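PDB 4EPZ: transcription anti-terminator antagonist UpxZ, which probably antagonises transcription antitermination and so takes part in regulating capsular polysaccharide synthesis in Bacteroides uniformis. Local coordinates for residues A[3-6]-A[7-10]; A[46-49]-A[50-53]; A[102-105]-A[106-110]; A[120-123]-A[124-128]. All blocks are in the same frame, centred on the assembly; numbering follows the deposited sequence.

Contact 1. Residues A[3-6]-A[7-10]; sequences NSLL and SRAL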
loop_
_atom_site.group_PDB
_atom_site.type_symbol
_atom_site.label_atom_id
_atom_site.label_comp_id
_atom_site.label_asym_id
_atom_site.label_seq_id
_atom_site.Cartn_x
_atom_site.Cartn_y
_atom_site.Cartn_z
ATOM N N ASN A 3 9.177 -17.288 10.225
ATOM C CA ASN A 3 8.239 -16.393 10.905
ATOM C C ASN A 3 8.918 -15.061 11.288
ATOM O O ASN A 3 8.506 -14.396 12.244
ATOM C CB ASN A 3 7.643 -17.093 12.142
ATOM C CG ASN A 3 6.275 -16.603 12.564
ATOM O OD1 ASN A 3 5.444 -16.184 11.741
ATOM N ND2 ASN A 3 5.992 -16.693 13.862
ATOM N N SER A 4 9.930 -14.640 10.502
ATOM C CA SER A 4 10.640 -13.383 10.708
ATOM C C SER A 4 9.738 -12.191 10.406
ATOM O O SER A 4 8.715 -12.349 9.742
ATOM C CB SER A 4 11.862 -13.315 9.788
ATOM O OG SER A 4 11.472 -13.182 8.426
ATOM N N LEU A 5 10.155 -11.000 10.833
ATOM C CA LEU A 5 9.487 -9.739 10.563
ATOM C C LEU A 5 9.242 -9.564 9.060
ATOM O O LEU A 5 8.112 -9.293 8.645
ATOM C CB LEU A 5 10.404 -8.638 11.067
ATOM C CG LEU A 5 9.817 -7.443 11.701
ATOM C CD1 LEU A 5 9.394 -7.760 13.101
ATOM C CD2 LEU A 5 10.844 -6.363 11.761
ATOM N N LEU A 6 10.288 -9.802 8.234
ATOM C CA LEU A 6 10.151 -9.690 6.792
ATOM C C LEU A 6 9.177 -10.724 6.232
ATOM O O LEU A 6 8.367 -10.356 5.371
ATOM C CB LEU A 6 11.519 -9.835 6.097
ATOM C CG LEU A 6 11.511 -9.643 4.567
ATOM C CD1 LEU A 6 11.161 -8.193 4.159
ATOM C CD2 LEU A 6 12.861 -10.035 3.985
ATOM N N SER A 7 9.262 -12.011 6.690
ATOM C CA SER A 7 8.353 -13.061 6.227
ATOM C C SER A 7 6.915 -12.657 6.512
ATOM O O SER A 7 6.068 -12.785 5.637
ATOM C CB SER A 7 8.657 -14.398 6.893
ATOM O OG SER A 7 9.804 -14.957 6.278
ATOM N N ARG A 8 6.665 -12.157 7.732
ATOM C CA ARG A 8 5.353 -11.690 8.178
ATOM C C ARG A 8 4.871 -10.535 7.279
ATOM O O ARG A 8 3.718 -10.497 6.867
ATOM C CB ARG A 8 5.435 -11.247 9.653
ATOM C CG ARG A 8 5.558 -12.398 10.662
ATOM C CD ARG A 8 5.900 -11.894 12.068
ATOM N NE ARG A 8 4.808 -11.093 12.639
ATOM C CZ ARG A 8 4.926 -10.268 13.676
ATOM N NH1 ARG A 8 6.093 -10.126 14.292
ATOM N NH2 ARG A 8 3.885 -9.561 14.090
ATOM N N ALA A 9 5.762 -9.581 6.987
ATOM C CA ALA A 9 5.393 -8.432 6.137
ATOM C C ALA A 9 5.063 -8.873 4.713
ATOM O O ALA A 9 4.086 -8.389 4.124
ATOM C CB ALA A 9 6.526 -7.398 6.104
ATOM N N LEU A 10 5.881 -9.777 4.144
ATOM C CA LEU A 10 5.609 -10.232 2.787
ATOM C C LEU A 10 4.304 -11.014 2.745
ATOM O O LEU A 10 3.576 -10.887 1.763
ATOM C CB LEU A 10 6.776 -11.045 2.210
ATOM C CG LEU A 10 8.130 -10.288 2.138
ATOM C CD1 LEU A 10 9.258 -11.242 1.769
ATOM C CD2 LEU A 10 8.062 -9.057 1.189
HETATM O O HOH W 1 11.177 -16.302 8.241
#

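Contact 2. Residues A[46-49]-A[50-53]; sequences DSLF and SEQS. With CA (calcium ion), chain C.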
loop_
_atom_site.group_PDB
_atom_site.type_symbol
_atom_site.label_atom_id
_atom_site.label_comp_id
_atom_site.label_asym_id
_atom_site.label_seq_id
_atom_site.Cartn_x
_atom_site.Cartn_y
_atom_site.Cartn_z
ATOM N N ASP A 46 -2.379 -5.360 12.832
ATOM C CA ASP A 46 -2.260 -4.944 14.228
ATOM C C ASP A 46 -1.015 -5.543 14.879
ATOM O O ASP A 46 -0.303 -4.829 15.580
ATOM C CB ASP A 46 -3.524 -5.306 15.012
ATOM C CG ASP A 46 -4.682 -4.350 14.771
ATOM O OD1 ASP A 46 -4.437 -3.229 14.235
ATOM O OD2 ASP A 46 -5.822 -4.693 15.157
ATOM N N SER A 47 -0.713 -6.831 14.623
ATOM C CA SER A 47 0.453 -7.475 15.219
ATOM C C SER A 47 1.769 -6.821 14.739
ATOM O O SER A 47 2.685 -6.620 15.536
ATOM C CB SER A 47 0.450 -8.969 14.902
ATOM O OG SER A 47 1.598 -9.604 15.435
ATOM N N LEU A 48 1.857 -6.479 13.450
ATOM C CA LEU A 48 3.063 -5.901 12.877
ATOM C C LEU A 48 3.236 -4.399 13.140
ATOM O O LEU A 48 4.350 -3.880 13.070
ATOM C CB LEU A 48 3.046 -6.141 11.364
ATOM C CG LEU A 48 3.528 -7.523 10.888
ATOM C CD1 LEU A 48 3.301 -7.690 9.385
ATOM C CD2 LEU A 48 5.049 -7.729 11.163
ATOM N N PHE A 49 2.132 -3.702 13.438
ATOM C CA PHE A 49 2.133 -2.249 13.615
ATOM C C PHE A 49 3.178 -1.722 14.631
ATOM O O PHE A 49 3.813 -0.709 14.335
ATOM C CB PHE A 49 0.736 -1.783 14.024
ATOM C CG PHE A 49 0.663 -0.280 14.201
ATOM C CD1 PHE A 49 0.705 0.570 13.099
ATOM C CD2 PHE A 49 0.556 0.280 15.473
ATOM C CE1 PHE A 49 0.619 1.961 13.267
ATOM C CE2 PHE A 49 0.462 1.673 15.645
ATOM C CZ PHE A 49 0.523 2.502 14.543
ATOM N N SER A 50 3.388 -2.412 15.759
ATOM C CA SER A 50 4.330 -1.959 16.798
ATOM C C SER A 50 5.808 -2.235 16.453
ATOM O O SER A 50 6.692 -1.744 17.164
ATOM C CB SER A 50 3.986 -2.584 18.150
ATOM O OG SER A 50 4.103 -3.998 18.135
ATOM N N GLU A 51 6.078 -2.995 15.375
ATOM C CA GLU A 51 7.440 -3.339 14.968
ATOM C C GLU A 51 8.075 -2.140 14.290
ATOM O O GLU A 51 7.404 -1.433 13.527
ATOM C CB GLU A 51 7.458 -4.582 14.055
ATOM C CG GLU A 51 6.845 -5.819 14.719
ATOM C CD GLU A 51 7.652 -6.485 15.822
ATOM O OE1 GLU A 51 8.861 -6.181 15.958
ATOM O OE2 GLU A 51 7.088 -7.367 16.506
ATOM N N GLN A 52 9.356 -1.908 14.615
ATOM C CA GLN A 52 10.159 -0.802 14.076
ATOM C C GLN A 52 11.449 -1.360 13.506
ATOM O O GLN A 52 12.040 -2.247 14.096
ATOM C CB GLN A 52 10.475 0.255 15.161
ATOM C CG GLN A 52 9.277 0.754 15.998
ATOM C CD GLN A 52 8.130 1.273 15.161
ATOM O OE1 GLN A 52 8.301 2.082 14.241
ATOM N NE2 GLN A 52 6.923 0.828 15.474
ATOM N N SER A 53 11.878 -0.876 12.354
ATOM C CA SER A 53 13.100 -1.448 11.795
ATOM C C SER A 53 14.091 -0.367 11.442
ATOM O O SER A 53 13.686 0.651 10.887
ATOM C CB SER A 53 12.775 -2.276 10.553
ATOM O OG SER A 53 13.967 -2.827 10.022
HETATM CA CA CA C . 13.012 -3.423 15.562
HETATM O O HOH W 2 2.926 -6.450 17.992
HETATM O O HOH W 3 4.660 -8.500 16.679
HETATM O O HOH W 4 10.495 -4.048 16.218
HETATM O O HOH W 5 13.073 -5.803 16.080
HETATM O O HOH W 6 11.760 -4.370 13.806
HETATM O O HOH W 7 14.528 -4.214 14.185
#

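Contact 3. Residues A[102-105]-A[106-110]; sequences LLKM and RLLTW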
loop_
_atom_site.group_PDB
_atom_site.type_symbol
_atom_site.label_atom_id
_atom_site.label_comp_id
_atom_site.label_asym_id
_atom_site.label_seq_id
_atom_site.Cartn_x
_atom_site.Cartn_y
_atom_site.Cartn_z
ATOM N N LEU A 102 10.392 -1.988 -7.296
ATOM C CA LEU A 102 8.947 -2.228 -7.272
ATOM C C LEU A 102 8.422 -1.771 -5.911
ATOM O O LEU A 102 7.331 -1.196 -5.813
ATOM C CB LEU A 102 8.679 -3.724 -7.494
ATOM C CG LEU A 102 7.233 -4.147 -7.528
ATOM C CD1 LEU A 102 6.426 -3.325 -8.566
ATOM C CD2 LEU A 102 7.099 -5.678 -7.759
ATOM N N LEU A 103 9.190 -2.080 -4.843
ATOM C CA LEU A 103 8.798 -1.675 -3.492
ATOM C C LEU A 103 8.588 -0.161 -3.413
ATOM O O LEU A 103 7.559 0.311 -2.873
ATOM C CB LEU A 103 9.909 -2.088 -2.513
ATOM C CG LEU A 103 9.762 -1.552 -1.072
ATOM C CD1 LEU A 103 8.464 -2.078 -0.365
ATOM C CD2 LEU A 103 11.027 -1.880 -0.265
ATOM N N LYS A 104 9.568 0.591 -3.939
ATOM C CA LYS A 104 9.525 2.065 -3.873
ATOM C C LYS A 104 8.329 2.552 -4.682
ATOM O O LYS A 104 7.581 3.418 -4.199
ATOM C CB LYS A 104 10.840 2.683 -4.353
ATOM C CG LYS A 104 10.843 4.195 -4.086
ATOM C CD LYS A 104 12.195 4.808 -4.393
ATOM C CE LYS A 104 12.196 6.212 -3.846
ATOM N NZ LYS A 104 13.536 6.849 -3.994
HETATM N N MSE A 105 8.096 1.956 -5.861
HETATM C CA MSE A 105 6.929 2.332 -6.672
HETATM C C MSE A 105 5.607 2.107 -5.892
HETATM O O MSE A 105 4.724 2.971 -5.875
HETATM C CB MSE A 105 6.898 1.504 -7.959
HETATM C CG MSE A 105 5.699 1.834 -8.837
HETATM SE SE MSE A 105 5.843 3.672 -9.557
HETATM C CE MSE A 105 3.935 3.690 -10.195
ATOM N N ARG A 106 5.490 0.955 -5.246
ATOM C CA ARG A 106 4.284 0.630 -4.459
ATOM C C ARG A 106 4.129 1.590 -3.279
ATOM O O ARG A 106 3.022 2.043 -3.018
ATOM C CB ARG A 106 4.335 -0.835 -3.994
ATOM C CG ARG A 106 4.145 -1.781 -5.203
ATOM C CD ARG A 106 4.510 -3.186 -4.815
ATOM N NE ARG A 106 3.934 -4.152 -5.764
ATOM C CZ ARG A 106 4.172 -5.464 -5.724
ATOM N NH1 ARG A 106 5.015 -5.965 -4.832
ATOM N NH2 ARG A 106 3.601 -6.277 -6.606
ATOM N N LEU A 107 5.230 1.964 -2.626
ATOM C CA LEU A 107 5.136 2.892 -1.490
ATOM C C LEU A 107 4.711 4.288 -1.990
ATOM O O LEU A 107 3.902 4.973 -1.349
ATOM C CB LEU A 107 6.466 2.990 -0.758
ATOM C CG LEU A 107 6.804 1.815 0.148
ATOM C CD1 LEU A 107 8.295 1.869 0.528
ATOM C CD2 LEU A 107 5.971 1.865 1.449
ATOM N N LEU A 108 5.288 4.725 -3.113
ATOM C CA LEU A 108 4.902 6.038 -3.670
ATOM C C LEU A 108 3.433 6.042 -4.042
ATOM O O LEU A 108 2.751 7.028 -3.752
ATOM C CB LEU A 108 5.719 6.406 -4.911
ATOM C CG LEU A 108 7.213 6.714 -4.716
ATOM C CD1 LEU A 108 7.945 6.543 -6.052
ATOM C CD2 LEU A 108 7.397 8.163 -4.170
ATOM N N THR A 109 2.921 4.927 -4.627
ATOM C CA THR A 109 1.539 4.874 -5.092
ATOM C C THR A 109 0.585 4.836 -3.896
ATOM O O THR A 109 -0.385 5.600 -3.844
ATOM C CB THR A 109 1.369 3.684 -6.046
ATOM O OG1 THR A 109 2.264 3.886 -7.126
ATOM C CG2 THR A 109 -0.060 3.574 -6.550
ATOM N N TRP A 110 0.814 3.913 -2.959
ATOM C CA TRP A 110 -0.024 3.831 -1.754
ATOM C C TRP A 110 0.069 5.102 -0.912
ATOM O O TRP A 110 -0.950 5.555 -0.379
ATOM C CB TRP A 110 0.347 2.606 -0.924
ATOM C CG TRP A 110 -0.297 1.389 -1.490
ATOM C CD1 TRP A 110 0.271 0.479 -2.327
ATOM C CD2 TRP A 110 -1.700 1.085 -1.456
ATOM N NE1 TRP A 110 -0.668 -0.453 -2.721
ATOM C CE2 TRP A 110 -1.893 -0.093 -2.213
ATOM C CE3 TRP A 110 -2.801 1.643 -0.776
ATOM C CZ2 TRP A 110 -3.148 -0.706 -2.343
ATOM C CZ3 TRP A 110 -4.043 1.031 -0.906
ATOM C CH2 TRP A 110 -4.213 -0.105 -1.706
#

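Contact 4. Residues A[120-123]-A[124-128]; sequences LAHE and AHQLI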
loop_
_atom_site.group_PDB
_atom_site.type_symbol
_atom_site.label_atom_id
_atom_site.label_comp_id
_atom_site.label_asym_id
_atom_site.label_seq_id
_atom_site.Cartn_x
_atom_site.Cartn_y
_atom_site.Cartn_z
ATOM N N LEU A 120 4.568 12.906 -4.590
ATOM C CA LEU A 120 4.649 11.444 -4.634
ATOM C C LEU A 120 4.199 10.930 -6.023
ATOM O O LEU A 120 4.912 10.103 -6.597
ATOM C CB LEU A 120 3.837 10.794 -3.509
ATOM C CG LEU A 120 4.282 11.117 -2.075
ATOM C CD1 LEU A 120 3.397 10.342 -1.079
ATOM C CD2 LEU A 120 5.758 10.800 -1.825
ATOM N N ALA A 121 3.073 11.453 -6.576
ATOM C CA ALA A 121 2.633 11.072 -7.936
ATOM C C ALA A 121 3.729 11.385 -8.953
ATOM O O ALA A 121 4.036 10.527 -9.790
ATOM C CB ALA A 121 1.346 11.801 -8.325
ATOM N N HIS A 122 4.369 12.585 -8.831
ATOM C CA HIS A 122 5.406 13.032 -9.758
ATOM C C HIS A 122 6.577 12.063 -9.766
ATOM O O HIS A 122 7.006 11.630 -10.854
ATOM C CB HIS A 122 5.875 14.457 -9.433
ATOM C CG HIS A 122 6.886 14.970 -10.407
ATOM N ND1 HIS A 122 6.501 15.563 -11.596
ATOM C CD2 HIS A 122 8.237 14.909 -10.366
ATOM C CE1 HIS A 122 7.624 15.870 -12.227
ATOM N NE2 HIS A 122 8.695 15.498 -11.533
ATOM N N GLU A 123 7.058 11.674 -8.563
ATOM C CA GLU A 123 8.155 10.721 -8.452
ATOM C C GLU A 123 7.741 9.322 -8.984
ATOM O O GLU A 123 8.529 8.675 -9.675
ATOM C CB GLU A 123 8.604 10.642 -7.005
ATOM C CG GLU A 123 9.830 9.775 -6.855
ATOM C CD GLU A 123 10.518 9.876 -5.513
ATOM O OE1 GLU A 123 10.096 10.700 -4.668
ATOM O OE2 GLU A 123 11.502 9.129 -5.317
ATOM N N ALA A 124 6.496 8.891 -8.707
ATOM C CA ALA A 124 5.965 7.629 -9.200
ATOM C C ALA A 124 5.944 7.621 -10.747
ATOM O O ALA A 124 6.385 6.631 -11.339
ATOM C CB ALA A 124 4.565 7.401 -8.646
ATOM N N HIS A 125 5.517 8.734 -11.402
ATOM C CA HIS A 125 5.554 8.780 -12.879
ATOM C C HIS A 125 6.988 8.741 -13.431
ATOM O O HIS A 125 7.201 8.165 -14.496
ATOM C CB HIS A 125 4.785 9.980 -13.424
ATOM C CG HIS A 125 3.313 9.733 -13.390
ATOM N ND1 HIS A 125 2.711 8.835 -14.265
ATOM C CD2 HIS A 125 2.388 10.165 -12.509
ATOM C CE1 HIS A 125 1.435 8.802 -13.928
ATOM N NE2 HIS A 125 1.186 9.614 -12.894
ATOM N N GLN A 126 7.965 9.304 -12.702
ATOM C CA GLN A 126 9.366 9.269 -13.123
ATOM C C GLN A 126 9.892 7.833 -13.078
ATOM O O GLN A 126 10.661 7.429 -13.954
ATOM C CB GLN A 126 10.230 10.201 -12.258
ATOM C CG GLN A 126 10.066 11.681 -12.609
ATOM C CD GLN A 126 10.930 12.584 -11.756
ATOM O OE1 GLN A 126 10.878 12.552 -10.525
ATOM N NE2 GLN A 126 11.718 13.439 -12.395
ATOM N N LEU A 127 9.456 7.046 -12.068
ATOM C CA LEU A 127 9.869 5.644 -11.960
ATOM C C LEU A 127 9.287 4.850 -13.122
ATOM O O LEU A 127 9.990 4.057 -13.769
ATOM C CB LEU A 127 9.394 5.040 -10.637
ATOM C CG LEU A 127 10.412 4.822 -9.554
ATOM C CD1 LEU A 127 9.830 3.968 -8.465
ATOM C CD2 LEU A 127 11.735 4.194 -10.105
ATOM N N ILE A 128 8.013 5.118 -13.445
ATOM C CA ILE A 128 7.343 4.433 -14.561
ATOM C C ILE A 128 8.141 4.650 -15.859
ATOM O O ILE A 128 8.352 3.699 -16.624
ATOM C CB ILE A 128 5.854 4.896 -14.734
ATOM C CG1 ILE A 128 4.987 4.386 -13.573
ATOM C CG2 ILE A 128 5.257 4.375 -16.064
ATOM C CD1 ILE A 128 3.503 5.031 -13.519
#

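Contact 1. Residues A[3-6]-A[7-10]
Ser4 and Ser7 meet in a helix-capping contact at the surface, where the modelled chain enters the helix 5-20. The backbone N of Ser7 donates to Ser4 OG over 3.0 Å, with an N-H...O angle of 164°. Ser4 reaches it because OG sits between its own backbone N and carbonyl carbon (chi1 69°), which turns the hydroxyl over the first turn. This is an N-cap: a serine just before the helix supplies an acceptor to an amide of the first turn that has no carbonyl of a preceding turn to bind. A water adds a second link, accepting from Ser4 N at 3.1 Å and lying 2.7 Å from Ser7 OG. The regular i to i+4 ladder starts at once, with Arg8 N bonded to Ser4 O at 2.9 Å, followed by Ala9 N to Leu5 O and Leu10 N to Leu6 O. In the conformer described, the aliphatic part of Arg8 runs back along the start of the helix, its CG 3.3 Å from Ser4 O. On another side Leu6 CG rests 3.9 Å from Leu10 CD1, and both leucines touch Asn61 of the helix 56-72, while Leu5 packs on Glu58 and Leu62 of that same helix.

Contact 2. Residues A[46-49]-A[50-53]
The Phe49 ring has Ser50 N lying obliquely to it, 3.8 Å from CG, while the Phe49 side chain packs on Lys83, Val86 and Ile87 of the helix 80-92 and on Tyr70. The contact lies near the C-terminal end of the helix 32-49, where the chain passes into the loop before the helix 56-72. A second flat group, the Gln52 amide, folds back in the conformer described, and NE2 donates to Ser50 O over 3.1 Å from well above the carbonyl plane. The turn is held by Glu51 N, which bonds to Leu48 O three residues back at 3.0 Å, its donor 51° out of the carbonyl plane. Glu51 CB, 3.3 Å from that oxygen, starts a side chain bent at chi2 (-72°), which brings the carboxylate back beside the helix end. There one water donates both to Ser47 O and to Glu51 OE2; independently, another lies between Ser47 O and Ser50 OG. Leu48 is buried between the helices 5-20 and 56-72. Beyond the turn a calcium ion is bound by Gln52 O at 2.1 Å and by four waters, one of which donates to Glu51 OE1 at 2.7 Å and accepts from Gln52 N.

Contact 3. Residues A[102-105]-A[106-110]
Leu102 and Arg106 form the side-chain contact at the start of the helix 102-115, an apolar methyl laid on a flat cation. Leu102 CD2 sits over the centre of one guanidinium face, 3.5 Å above its plane, and Leu102 CG is 3.7 Å from Arg106 NE. The arginine is extended from CG to NE, and with CG anti to its carbonyl carbon (chi1 -70°) it runs back along the preceding turn. Both side chains also touch Glu139 of the helix 138-152. Replacing Arg106 with an alanine would probably leave Leu102 without the flat surface on which its methyl rests and open a gap toward Glu139 and Leu64.

Apolar packing continues on another side, where Leu103 and Leu107 run alongside each other in the same direction, their CD1 atoms 4.1 Å apart. Leu103 is met there by Asn61 and Leu64 of the helix 56-72, whereas Leu107 packs on Met95 and Leu98.

Among the polar contacts, Met105 O is gripped twice. Thr109 N and Thr109 OG1 each donate to it over 2.9 Å, arriving from opposite faces of the carbonyl plane. The threonine hydroxyl is thereby satisfied within its own helix, and CE of the selenomethionine at 105 lies 3.5 Å from OG1. Lys104, fully extended, hydrogen-bonds through NZ to Leu98 O.

Backbone bonds from Arg106, Leu107 and Leu108 to the residues four places earlier complete a regular, buried stretch of alpha-helix, packed against several others in an all-helical fold.

Contact 4. Residues A[120-123]-A[124-128]
Two consecutive turns of the helix 118-129 make up this contact, an amphipathic alpha-helix with His122 and Gln126 on its outer side and Leu120, Ala121 and Ala124 buried. The ladder of i to i+4 bonds is unbroken, from Ala124 N to Leu120 O through His125 N to Ala121 O and Gln126 N to His122 O, ending with Leu127 N to Glu123 O at 3.0 Å. The Gln126 bond is the least straight, with an N-H...O angle of 147°.

On the inner side the small Ala121 and Ala124 meet neighbouring helices. Ala124 CB lies 3.4 Å from Ala121 O and packs on Leu147 of the helix 138-152, while Ala121 touches Tyr112 of the helix 102-115. Ile128 reaches Ile144 and Leu147, and Glu123 extends past Leu108 toward Lys104, with which it makes a long, weak ion pair.

His125 has CG anti to its carbonyl carbon (chi1 -78°), which swings the ring back along the previous turn and sets CD2 3.2 Å from Ala121 O. Its NE2 bonds to Glu151 on the helix 138-152, so the imidazole ties these two helices together.

Outside, the His122 ring and the Gln126 amide cross one turn apart with their planes 53° from each other. In the Gln126 conformer described they meet by van der Waals contact, His122 CD2 lying 3.5 Å from Gln126 OE1 and His122 NE2 3.7 Å from Gln126 CD.

How the contacts relate
All four contacts are local to helices or their ends, yet fall into two pairs. Contacts 1 and 2 lie at the surface on the same side of the chain's centre, where the start of one helix touches the end of the next; Leu5 CD1 approaches Glu51 OE1 to 3.3 Å. Contact 1 rests on a serine cap and backbone bonds, with one water; contact 2 leans on waters and a calcium ion. Contact 3 is buried, its centre about 7 Å from the centre of the chain, and joins leucines, an arginine face and a threonine-to-carbonyl bond. Contact 4, partly buried, pairs an exposed His122-Gln126 side with buried alanines. Their helices pack together, with Met105 SE 3.5 Å from Ala124 O.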